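Local structure of putative trimethylamine methyltransferase (Rhizobium meliloti, 4YYC) at residues N163-P172 against W492-Y500; T135-V146 against S173-E183. The protein probably transfers methyl groups, as a member of the trimethylamine methyltransferase family. All blocks are in the same frame, centred on the assembly; numbering follows the deposited sequence.

Both contacts start from one stretch of chain: helix 158-170 and the loop that follows it. Contact 1 lies farther out, about 19 Å from the centre of the chain to the centre of the contact, where this helix meets the last turn of helix 481-495 and the chain that leaves it. Contact 2, about 7 Å from the chain centre, is the buried one, and its two runs of backbone lie alongside each other in the same direction. The chemistry follows the place: between the segments of contact 1 the polar links are made by waters, whereas contact 2 has five direct hydrogen bonds and bridging waters as well. They touch where F164 packs on V181 and A168 on P139.

Contact 1: N163-P172 against W492-Y500; sequences NFVKLAYMAP and WLEHYEAPY
L493 plugs into the helix 163-170 as a knob, its isobutyl group set among N163, K166, L167 and M170. L167 reaches it with CD2, 3.9 Å from L493 CG, and the same methyl also lies against the six-membered ring of W492. Here, around the buried L167, A171 and W492, the contact is tight. M170, a selenomethionine, is extended as far as SE and then bends (chi3 -76°), which tucks CE against W492 CB at 3.7 Å. Its SE meets the edge of the Y496 ring and stands obliquely to the W492 indole, a Met-aromatic contact with each. The far rim of that indole comes up against the end of the helix, with CZ3 3.7 Å from A171 CA; M408 and Q411 of helix 404-420 also touch W492.

K166 stretches its chain across the face of Y496, CG 3.7 Å from the ring centroid and almost on the normal. Y496 is tethered beyond this contact by its OH to Y203 O. The Y169 ring meets Y496 obliquely, planes at 81°, and takes P499 CD over one face. The looser side lies at two waters: one joins K166 NZ to L493 O, and the other, 2.6 Å from Y169 OH, donates to E497 O. The arrangement is one knob-into-hole contact, L493 of the last turn of helix 481-495 into helix 158-170, continued by CH-pi contacts from the chain that follows.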
loop_
_atom_site.group_PDB
_atom_site.type_symbol
_atom_site.label_atom_id
_atom_site.label_comp_id
_atom_site.label_asym_id
_atom_site.label_seq_id
_atom_site.Cartn_x
_atom_site.Cartn_y
_atom_site.Cartn_z
ATOM N N ASN A 163 -23.374 4.444 -17.433
ATOM C CA ASN A 163 -22.862 3.172 -16.940
ATOM C C ASN A 163 -21.988 3.360 -15.681
ATOM O O ASN A 163 -22.072 2.554 -14.751
ATOM C CB ASN A 163 -22.106 2.413 -18.004
ATOM C CG ASN A 163 -23.005 1.806 -19.047
ATOM O OD1 ASN A 163 -24.201 1.613 -18.809
ATOM N ND2 ASN A 163 -22.444 1.478 -20.200
ATOM N N PHE A 164 -21.123 4.356 -15.678
ATOM C CA PHE A 164 -20.280 4.621 -14.513
ATOM C C PHE A 164 -21.098 5.065 -13.321
ATOM O O PHE A 164 -20.789 4.661 -12.209
ATOM C CB PHE A 164 -19.135 5.579 -14.800
ATOM C CG PHE A 164 -17.982 4.930 -15.567
ATOM C CD1 PHE A 164 -17.109 4.057 -14.929
ATOM C CD2 PHE A 164 -17.732 5.242 -16.913
ATOM C CE1 PHE A 164 -16.054 3.468 -15.622
ATOM C CE2 PHE A 164 -16.684 4.617 -17.624
ATOM C CZ PHE A 164 -15.880 3.713 -16.969
ATOM N N VAL A 165 -22.137 5.881 -13.554
ATOM C CA VAL A 165 -23.022 6.223 -12.472
ATOM C C VAL A 165 -23.688 4.973 -11.889
ATOM O O VAL A 165 -23.775 4.811 -10.671
ATOM C CB VAL A 165 -24.038 7.292 -12.859
ATOM C CG1 VAL A 165 -25.013 7.535 -11.727
ATOM C CG2 VAL A 165 -23.306 8.596 -13.159
ATOM N N LYS A 166 -24.160 4.091 -12.767
ATOM C CA LYS A 166 -24.757 2.838 -12.336
ATOM C C LYS A 166 -23.789 1.980 -11.514
ATOM O O LYS A 166 -24.146 1.462 -10.464
ATOM C CB LYS A 166 -25.287 2.033 -13.532
ATOM C CG LYS A 166 -26.437 2.705 -14.301
ATOM C CD LYS A 166 -26.794 1.857 -15.513
ATOM C CE LYS A 166 -28.001 2.411 -16.231
ATOM N NZ LYS A 166 -28.353 1.693 -17.474
ATOM N N LEU A 167 -22.547 1.828 -12.008
ATOM C CA LEU A 167 -21.577 1.009 -11.292
ATOM C C LEU A 167 -21.195 1.609 -9.955
ATOM O O LEU A 167 -21.004 0.873 -8.967
ATOM C CB LEU A 167 -20.324 0.820 -12.152
ATOM C CG LEU A 167 -20.510 -0.001 -13.447
ATOM C CD1 LEU A 167 -19.196 0.034 -14.197
ATOM C CD2 LEU A 167 -20.911 -1.432 -13.205
ATOM N N ALA A 168 -21.134 2.938 -9.893
ATOM C CA ALA A 168 -20.872 3.614 -8.635
ATOM C C ALA A 168 -22.030 3.454 -7.635
ATOM O O ALA A 168 -21.789 3.300 -6.429
ATOM C CB ALA A 168 -20.616 5.097 -8.858
ATOM N N TYR A 169 -23.264 3.469 -8.141
ATOM C CA TYR A 169 -24.450 3.222 -7.310
ATOM C C TYR A 169 -24.392 1.816 -6.705
ATOM O O TYR A 169 -24.704 1.620 -5.540
ATOM C CB TYR A 169 -25.721 3.428 -8.147
ATOM C CG TYR A 169 -26.966 2.981 -7.463
ATOM C CD1 TYR A 169 -27.505 3.719 -6.429
ATOM C CD2 TYR A 169 -27.574 1.766 -7.807
ATOM C CE1 TYR A 169 -28.673 3.321 -5.803
ATOM C CE2 TYR A 169 -28.745 1.358 -7.180
ATOM C CZ TYR A 169 -29.276 2.136 -6.181
ATOM O OH TYR A 169 -30.412 1.744 -5.533
HETATM N N MSE A 170 -23.976 0.834 -7.506
HETATM C CA MSE A 170 -23.941 -0.550 -7.072
HETATM C C MSE A 170 -22.730 -0.892 -6.231
HETATM O O MSE A 170 -22.838 -1.757 -5.361
HETATM C CB MSE A 170 -24.015 -1.476 -8.262
HETATM C CG MSE A 170 -25.378 -1.395 -8.911
HETATM SE SE MSE A 170 -25.567 -2.601 -10.459
HETATM C CE MSE A 170 -24.562 -1.657 -11.808
ATOM N N ALA A 171 -21.576 -0.284 -6.477
ATOM C CA ALA A 171 -20.319 -0.614 -5.763
ATOM C C ALA A 171 -20.543 -0.353 -4.255
ATOM O O ALA A 171 -20.818 0.787 -3.863
ATOM C CB ALA A 171 -19.202 0.246 -6.250
ATOM N N PRO A 172 -20.363 -1.377 -3.399
ATOM C CA PRO A 172 -20.809 -1.173 -2.014
ATOM C C PRO A 172 -19.993 -0.138 -1.229
ATOM O O PRO A 172 -20.538 0.501 -0.329
ATOM C CB PRO A 172 -20.642 -2.544 -1.358
ATOM C CG PRO A 172 -20.529 -3.496 -2.453
ATOM C CD PRO A 172 -20.180 -2.796 -3.726
ATOM N N TRP A 492 -23.310 -6.837 -13.299
ATOM C CA TRP A 492 -23.886 -5.746 -12.522
ATOM C C TRP A 492 -24.801 -4.869 -13.380
ATOM O O TRP A 492 -25.910 -4.499 -12.951
ATOM C CB TRP A 492 -22.805 -4.886 -11.888
ATOM C CG TRP A 492 -22.144 -5.434 -10.683
ATOM C CD1 TRP A 492 -22.134 -6.721 -10.235
ATOM C CD2 TRP A 492 -21.329 -4.685 -9.775
ATOM N NE1 TRP A 492 -21.333 -6.818 -9.102
ATOM C CE2 TRP A 492 -20.853 -5.573 -8.798
ATOM C CE3 TRP A 492 -20.972 -3.326 -9.686
ATOM C CZ2 TRP A 492 -20.036 -5.151 -7.742
ATOM C CZ3 TRP A 492 -20.154 -2.925 -8.659
ATOM C CH2 TRP A 492 -19.710 -3.832 -7.701
ATOM N N LEU A 493 -24.362 -4.554 -14.589
ATOM C CA LEU A 493 -25.146 -3.646 -15.437
ATOM C C LEU A 493 -26.437 -4.322 -15.908
ATOM O O LEU A 493 -27.479 -3.651 -16.026
ATOM C CB LEU A 493 -24.324 -3.165 -16.605
ATOM C CG LEU A 493 -23.262 -2.126 -16.256
ATOM C CD1 LEU A 493 -22.355 -1.927 -17.454
ATOM C CD2 LEU A 493 -23.873 -0.793 -15.818
ATOM N N GLU A 494 -26.387 -5.631 -16.109
ATOM C CA GLU A 494 -27.606 -6.397 -16.429
ATOM C C GLU A 494 -28.616 -6.425 -15.304
ATOM O O GLU A 494 -29.818 -6.381 -15.574
ATOM C CB GLU A 494 -27.263 -7.832 -16.860
ATOM C CG GLU A 494 -26.700 -7.841 -18.249
ATOM N N HIS A 495 -28.152 -6.481 -14.056
ATOM C CA HIS A 495 -29.034 -6.564 -12.911
ATOM C C HIS A 495 -29.438 -5.272 -12.265
ATOM O O HIS A 495 -30.318 -5.264 -11.426
ATOM C CB HIS A 495 -28.480 -7.574 -11.922
ATOM C CG HIS A 495 -28.506 -8.960 -12.498
ATOM N ND1 HIS A 495 -27.418 -9.518 -13.138
ATOM C CD2 HIS A 495 -29.528 -9.838 -12.663
ATOM C CE1 HIS A 495 -27.743 -10.714 -13.595
ATOM N NE2 HIS A 495 -29.015 -10.937 -13.314
ATOM N N TYR A 496 -28.823 -4.188 -12.699
ATOM C CA TYR A 496 -29.112 -2.866 -12.176
ATOM C C TYR A 496 -30.595 -2.512 -12.218
ATOM O O TYR A 496 -31.288 -2.786 -13.208
ATOM C CB TYR A 496 -28.325 -1.839 -12.996
ATOM C CG TYR A 496 -28.689 -0.423 -12.693
ATOM C CD1 TYR A 496 -28.098 0.259 -11.656
ATOM C CD2 TYR A 496 -29.613 0.249 -13.481
ATOM C CE1 TYR A 496 -28.422 1.587 -11.389
ATOM C CE2 TYR A 496 -29.949 1.556 -13.221
ATOM C CZ TYR A 496 -29.346 2.224 -12.172
ATOM O OH TYR A 496 -29.667 3.534 -11.921
ATOM N N GLU A 497 -31.069 -1.924 -11.125
ATOM C CA GLU A 497 -32.401 -1.317 -11.056
ATOM C C GLU A 497 -32.234 0.081 -10.528
ATOM O O GLU A 497 -31.606 0.266 -9.497
ATOM C CB GLU A 497 -33.265 -2.083 -10.091
ATOM C CG GLU A 497 -33.643 -3.442 -10.620
ATOM C CD GLU A 497 -34.659 -4.148 -9.744
ATOM O OE1 GLU A 497 -35.542 -3.464 -9.158
ATOM O OE2 GLU A 497 -34.563 -5.383 -9.633
ATOM N N ALA A 498 -32.769 1.051 -11.235
ATOM C CA ALA A 498 -32.597 2.430 -10.831
ATOM C C ALA A 498 -33.278 2.709 -9.489
ATOM O O ALA A 498 -34.364 2.201 -9.237
ATOM C CB ALA A 498 -33.101 3.378 -11.898
ATOM N N PRO A 499 -32.650 3.513 -8.640
ATOM C CA PRO A 499 -33.307 3.925 -7.402
ATOM C C PRO A 499 -34.520 4.805 -7.717
ATOM O O PRO A 499 -34.492 5.587 -8.651
ATOM C CB PRO A 499 -32.244 4.745 -6.676
ATOM C CG PRO A 499 -31.300 5.181 -7.719
ATOM C CD PRO A 499 -31.351 4.173 -8.834
ATOM N N TYR A 500 -35.555 4.696 -6.911
ATOM C CA TYR A 500 -36.766 5.464 -7.113
ATOM C C TYR A 500 -36.513 6.958 -7.198
ATOM O O TYR A 500 -35.710 7.493 -6.446
ATOM C CB TYR A 500 -37.702 5.218 -5.946
ATOM C CG TYR A 500 -38.979 5.978 -6.030
ATOM C CD1 TYR A 500 -40.004 5.539 -6.858
ATOM C CD2 TYR A 500 -39.165 7.166 -5.311
ATOM C CE1 TYR A 500 -41.188 6.240 -6.955
ATOM C CE2 TYR A 500 -40.335 7.881 -5.410
ATOM C CZ TYR A 500 -41.353 7.407 -6.223
ATOM O OH TYR A 500 -42.537 8.087 -6.299
HETATM O O HOH W 1 -27.833 -1.195 -17.167
HETATM O O HOH W 2 -32.005 0.147 -6.793
#

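Contact 2: T135-V146 against S173-E183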
loop_
_atom_site.group_PDB
_atom_site.type_symbol
_atom_site.label_atom_id
_atom_site.label_comp_id
_atom_site.label_asym_id
_atom_site.label_seq_id
_atom_site.Cartn_x
_atom_site.Cartn_y
_atom_site.Cartn_z
ATOM N N THR A 135 -14.189 8.998 5.918
ATOM C CA THR A 135 -13.580 8.848 4.579
ATOM C C THR A 135 -14.686 8.510 3.604
ATOM O O THR A 135 -15.482 7.603 3.838
ATOM C CB THR A 135 -12.466 7.777 4.574
ATOM O OG1 THR A 135 -11.370 8.235 5.363
ATOM C CG2 THR A 135 -11.952 7.497 3.158
ATOM N N VAL A 136 -14.730 9.285 2.500
ATOM C CA VAL A 136 -15.762 9.163 1.487
ATOM C C VAL A 136 -15.072 8.953 0.134
ATOM O O VAL A 136 -14.327 9.807 -0.331
ATOM C CB VAL A 136 -16.590 10.470 1.449
ATOM C CG1 VAL A 136 -17.605 10.461 0.331
ATOM C CG2 VAL A 136 -17.280 10.691 2.794
ATOM N N PHE A 137 -15.404 7.848 -0.532
ATOM C CA PHE A 137 -14.843 7.499 -1.828
ATOM C C PHE A 137 -15.769 7.970 -2.948
ATOM O O PHE A 137 -16.989 7.715 -2.919
ATOM C CB PHE A 137 -14.668 6.005 -1.971
ATOM C CG PHE A 137 -13.643 5.411 -1.053
ATOM C CD1 PHE A 137 -12.436 6.020 -0.842
ATOM C CD2 PHE A 137 -13.884 4.169 -0.440
ATOM C CE1 PHE A 137 -11.470 5.414 -0.015
ATOM C CE2 PHE A 137 -12.927 3.569 0.369
ATOM C CZ PHE A 137 -11.729 4.192 0.587
ATOM N N ALA A 138 -15.175 8.543 -3.999
ATOM C CA ALA A 138 -15.886 8.958 -5.210
ATOM C C ALA A 138 -15.170 8.448 -6.438
ATOM O O ALA A 138 -13.947 8.200 -6.390
ATOM C CB ALA A 138 -15.976 10.453 -5.331
ATOM N N PRO A 139 -15.881 8.304 -7.550
ATOM C CA PRO A 139 -15.199 7.810 -8.766
ATOM C C PRO A 139 -14.182 8.737 -9.410
ATOM O O PRO A 139 -14.027 9.921 -9.066
ATOM C CB PRO A 139 -16.356 7.531 -9.740
ATOM C CG PRO A 139 -17.605 7.519 -8.898
ATOM C CD PRO A 139 -17.332 8.382 -7.723
ATOM N N VAL A 140 -13.446 8.138 -10.337
ATOM C CA VAL A 140 -12.719 8.873 -11.381
ATOM C C VAL A 140 -13.465 10.114 -11.860
ATOM O O VAL A 140 -14.683 10.097 -12.030
ATOM C CB VAL A 140 -12.362 7.939 -12.536
ATOM C CG1 VAL A 140 -13.614 7.349 -13.183
ATOM C CG2 VAL A 140 -11.427 8.608 -13.550
ATOM N N TYR A 141 -12.701 11.172 -12.122
ATOM C CA TYR A 141 -13.251 12.448 -12.611
ATOM C C TYR A 141 -12.358 12.972 -13.736
ATOM O O TYR A 141 -11.133 13.078 -13.591
ATOM C CB TYR A 141 -13.245 13.413 -11.425
ATOM C CG TYR A 141 -13.881 14.775 -11.620
ATOM C CD1 TYR A 141 -13.268 15.731 -12.420
ATOM C CD2 TYR A 141 -15.039 15.105 -10.932
ATOM C CE1 TYR A 141 -13.814 16.997 -12.583
ATOM C CE2 TYR A 141 -15.577 16.375 -11.078
ATOM C CZ TYR A 141 -14.966 17.308 -11.889
ATOM O OH TYR A 141 -15.526 18.581 -12.057
ATOM N N GLY A 142 -12.976 13.312 -14.858
ATOM C CA GLY A 142 -12.309 13.997 -15.962
ATOM C C GLY A 142 -12.036 13.302 -17.284
ATOM O O GLY A 142 -11.958 13.987 -18.291
ATOM N N PRO A 143 -11.871 11.950 -17.335
ATOM C CA PRO A 143 -11.365 11.423 -18.611
ATOM C C PRO A 143 -12.263 11.647 -19.837
ATOM O O PRO A 143 -13.459 11.411 -19.803
ATOM C CB PRO A 143 -11.273 9.918 -18.330
ATOM C CG PRO A 143 -10.913 9.880 -16.892
ATOM C CD PRO A 143 -11.739 10.950 -16.265
ATOM N N PRO A 144 -11.655 11.985 -20.972
ATOM C CA PRO A 144 -12.421 12.087 -22.209
ATOM C C PRO A 144 -12.532 10.784 -22.965
ATOM O O PRO A 144 -13.317 10.691 -23.897
ATOM C CB PRO A 144 -11.617 13.100 -23.018
ATOM C CG PRO A 144 -10.241 12.992 -22.534
ATOM C CD PRO A 144 -10.363 12.686 -21.072
ATOM N N PHE A 145 -11.719 9.802 -22.578
ATOM C CA PHE A 145 -11.760 8.478 -23.186
ATOM C C PHE A 145 -12.252 7.446 -22.208
ATOM O O PHE A 145 -12.095 7.583 -20.994
ATOM C CB PHE A 145 -10.359 8.033 -23.655
ATOM C CG PHE A 145 -9.766 8.891 -24.737
ATOM C CD1 PHE A 145 -10.138 8.715 -26.068
ATOM C CD2 PHE A 145 -8.879 9.893 -24.413
ATOM C CE1 PHE A 145 -9.567 9.527 -27.060
ATOM C CE2 PHE A 145 -8.320 10.706 -25.393
ATOM C CZ PHE A 145 -8.673 10.520 -26.706
ATOM N N VAL A 146 -12.829 6.384 -22.761
ATOM C CA VAL A 146 -13.074 5.162 -21.996
ATOM C C VAL A 146 -12.294 4.007 -22.579
ATOM O O VAL A 146 -11.933 4.024 -23.777
ATOM C CB VAL A 146 -14.570 4.767 -21.906
ATOM C CG1 VAL A 146 -15.327 5.861 -21.167
ATOM C CG2 VAL A 146 -15.168 4.500 -23.284
ATOM N N SER A 173 -18.718 0.053 -1.557
ATOM C CA SER A 173 -17.904 1.036 -0.837
ATOM C C SER A 173 -17.660 2.293 -1.631
ATOM O O SER A 173 -16.825 3.104 -1.251
ATOM C CB SER A 173 -16.589 0.427 -0.292
ATOM O OG SER A 173 -16.829 -0.446 0.796
HETATM N N MSE A 174 -18.419 2.515 -2.706
HETATM C CA MSE A 174 -18.382 3.819 -3.413
HETATM C C MSE A 174 -19.415 4.667 -2.738
HETATM O O MSE A 174 -20.610 4.424 -2.882
HETATM C CB MSE A 174 -18.615 3.615 -4.908
HETATM C CG MSE A 174 -18.387 4.861 -5.728
HETATM SE SE MSE A 174 -16.541 5.515 -5.492
HETATM C CE MSE A 174 -15.766 4.297 -6.665
ATOM N N HIS A 175 -19.018 5.683 -1.984
ATOM C CA HIS A 175 -19.985 6.409 -1.173
ATOM C C HIS A 175 -20.624 7.569 -1.912
ATOM O O HIS A 175 -21.712 7.982 -1.532
ATOM C CB HIS A 175 -19.332 6.905 0.097
ATOM C CG HIS A 175 -18.552 5.821 0.795
ATOM N ND1 HIS A 175 -17.183 5.836 0.876
ATOM C CD2 HIS A 175 -18.952 4.678 1.402
ATOM C CE1 HIS A 175 -16.768 4.755 1.513
ATOM N NE2 HIS A 175 -17.827 4.033 1.834
ATOM N N SER A 176 -19.933 8.109 -2.891
ATOM C CA SER A 176 -20.451 9.209 -3.722
ATOM C C SER A 176 -20.606 8.751 -5.145
ATOM O O SER A 176 -19.801 7.968 -5.635
ATOM C CB SER A 176 -19.452 10.347 -3.699
ATOM O OG SER A 176 -19.741 11.372 -4.636
ATOM N N SER A 177 -21.586 9.332 -5.817
ATOM C CA SER A 177 -21.810 9.148 -7.254
ATOM C C SER A 177 -20.740 9.813 -8.096
ATOM O O SER A 177 -20.505 9.424 -9.238
ATOM C CB SER A 177 -23.166 9.710 -7.644
ATOM O OG SER A 177 -23.629 9.209 -8.873
ATOM N N GLY A 178 -20.087 10.815 -7.553
ATOM C CA GLY A 178 -19.058 11.552 -8.289
ATOM C C GLY A 178 -19.598 12.739 -9.101
ATOM O O GLY A 178 -20.653 13.269 -8.820
ATOM N N GLY A 179 -18.777 13.130 -10.074
ATOM C CA GLY A 179 -19.023 14.276 -10.897
ATOM C C GLY A 179 -18.834 13.908 -12.345
ATOM O O GLY A 179 -19.637 13.182 -12.918
ATOM N N THR A 180 -17.751 14.353 -12.941
ATOM C CA THR A 180 -17.468 14.104 -14.359
ATOM C C THR A 180 -16.824 12.711 -14.477
ATOM O O THR A 180 -15.638 12.566 -14.736
ATOM C CB THR A 180 -16.532 15.188 -14.875
ATOM O OG1 THR A 180 -17.131 16.465 -14.642
ATOM C CG2 THR A 180 -16.195 15.029 -16.331
ATOM N N VAL A 181 -17.641 11.676 -14.329
ATOM C CA VAL A 181 -17.113 10.300 -14.317
ATOM C C VAL A 181 -16.430 9.974 -15.639
ATOM O O VAL A 181 -15.480 9.192 -15.674
ATOM C CB VAL A 181 -18.169 9.266 -13.906
ATOM C CG1 VAL A 181 -18.626 9.530 -12.487
ATOM C CG2 VAL A 181 -19.396 9.227 -14.841
ATOM N N CYS A 182 -16.923 10.598 -16.705
ATOM C CA CYS A 182 -16.198 10.752 -17.962
ATOM C C CYS A 182 -16.776 11.971 -18.656
ATOM O O CYS A 182 -17.758 12.512 -18.198
ATOM C CB CYS A 182 -16.280 9.495 -18.811
ATOM S SG CYS A 182 -17.961 8.956 -19.238
ATOM N N GLU A 183 -16.146 12.411 -19.718
ATOM C CA GLU A 183 -16.610 13.568 -20.469
ATOM C C GLU A 183 -17.410 13.078 -21.667
ATOM O O GLU A 183 -16.824 12.515 -22.602
ATOM C CB GLU A 183 -15.368 14.346 -20.930
ATOM C CG GLU A 183 -15.652 15.681 -21.583
ATOM C CD GLU A 183 -16.161 16.723 -20.611
ATOM O OE1 GLU A 183 -15.668 16.786 -19.467
ATOM O OE2 GLU A 183 -17.032 17.531 -21.008
HETATM O O HOH W 3 -16.190 11.615 -10.205
HETATM O O HOH W 4 -12.919 16.492 -18.860
HETATM O O HOH W 5 -14.988 12.753 -24.583
#
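P139, F137 and M174 form the apolar centre: a bend at chi2 (59°) brings M174 SE to 3.7 Å from P139 CD, and F137 CB packs on the same selenium. The F137 ring lies nearly parallel to H175 but slid apart (planes at 19°), with S173 O at its edge; L414 of helix 404-420 touches both F137 and M174. V181 CG1 closes on P139 CB. G178 passes close to P139 CD, where a side chain would clash. Farther out, T180 CB sits squarely over the Y141 ring, 3.9 Å from its centroid; an alanine in place of Y141 would probably leave T180 without this aromatic cover and open a gap beside G179, near the bound unknown ligand.

At the polar edge, F137 N-H points in the ring plane of H175 to ND1, at 3.0 Å and nearly straight (171°), while Q418 holds H175 NE2. F137 O accepts from S176 N and, weakly, from H175 N. T180 O receives G142 N, and P143 O receives E183 N. Waters join G142 O to E183 OE1 and P144 O to E183 O; E183 OE2 pairs with R192. Shaped by an ST turn at S176 and an inverse gamma turn centred on T180, loop 173-183 runs alongside the chain joining strands 134-137 and 145-147, in the same direction, without being a regular strand.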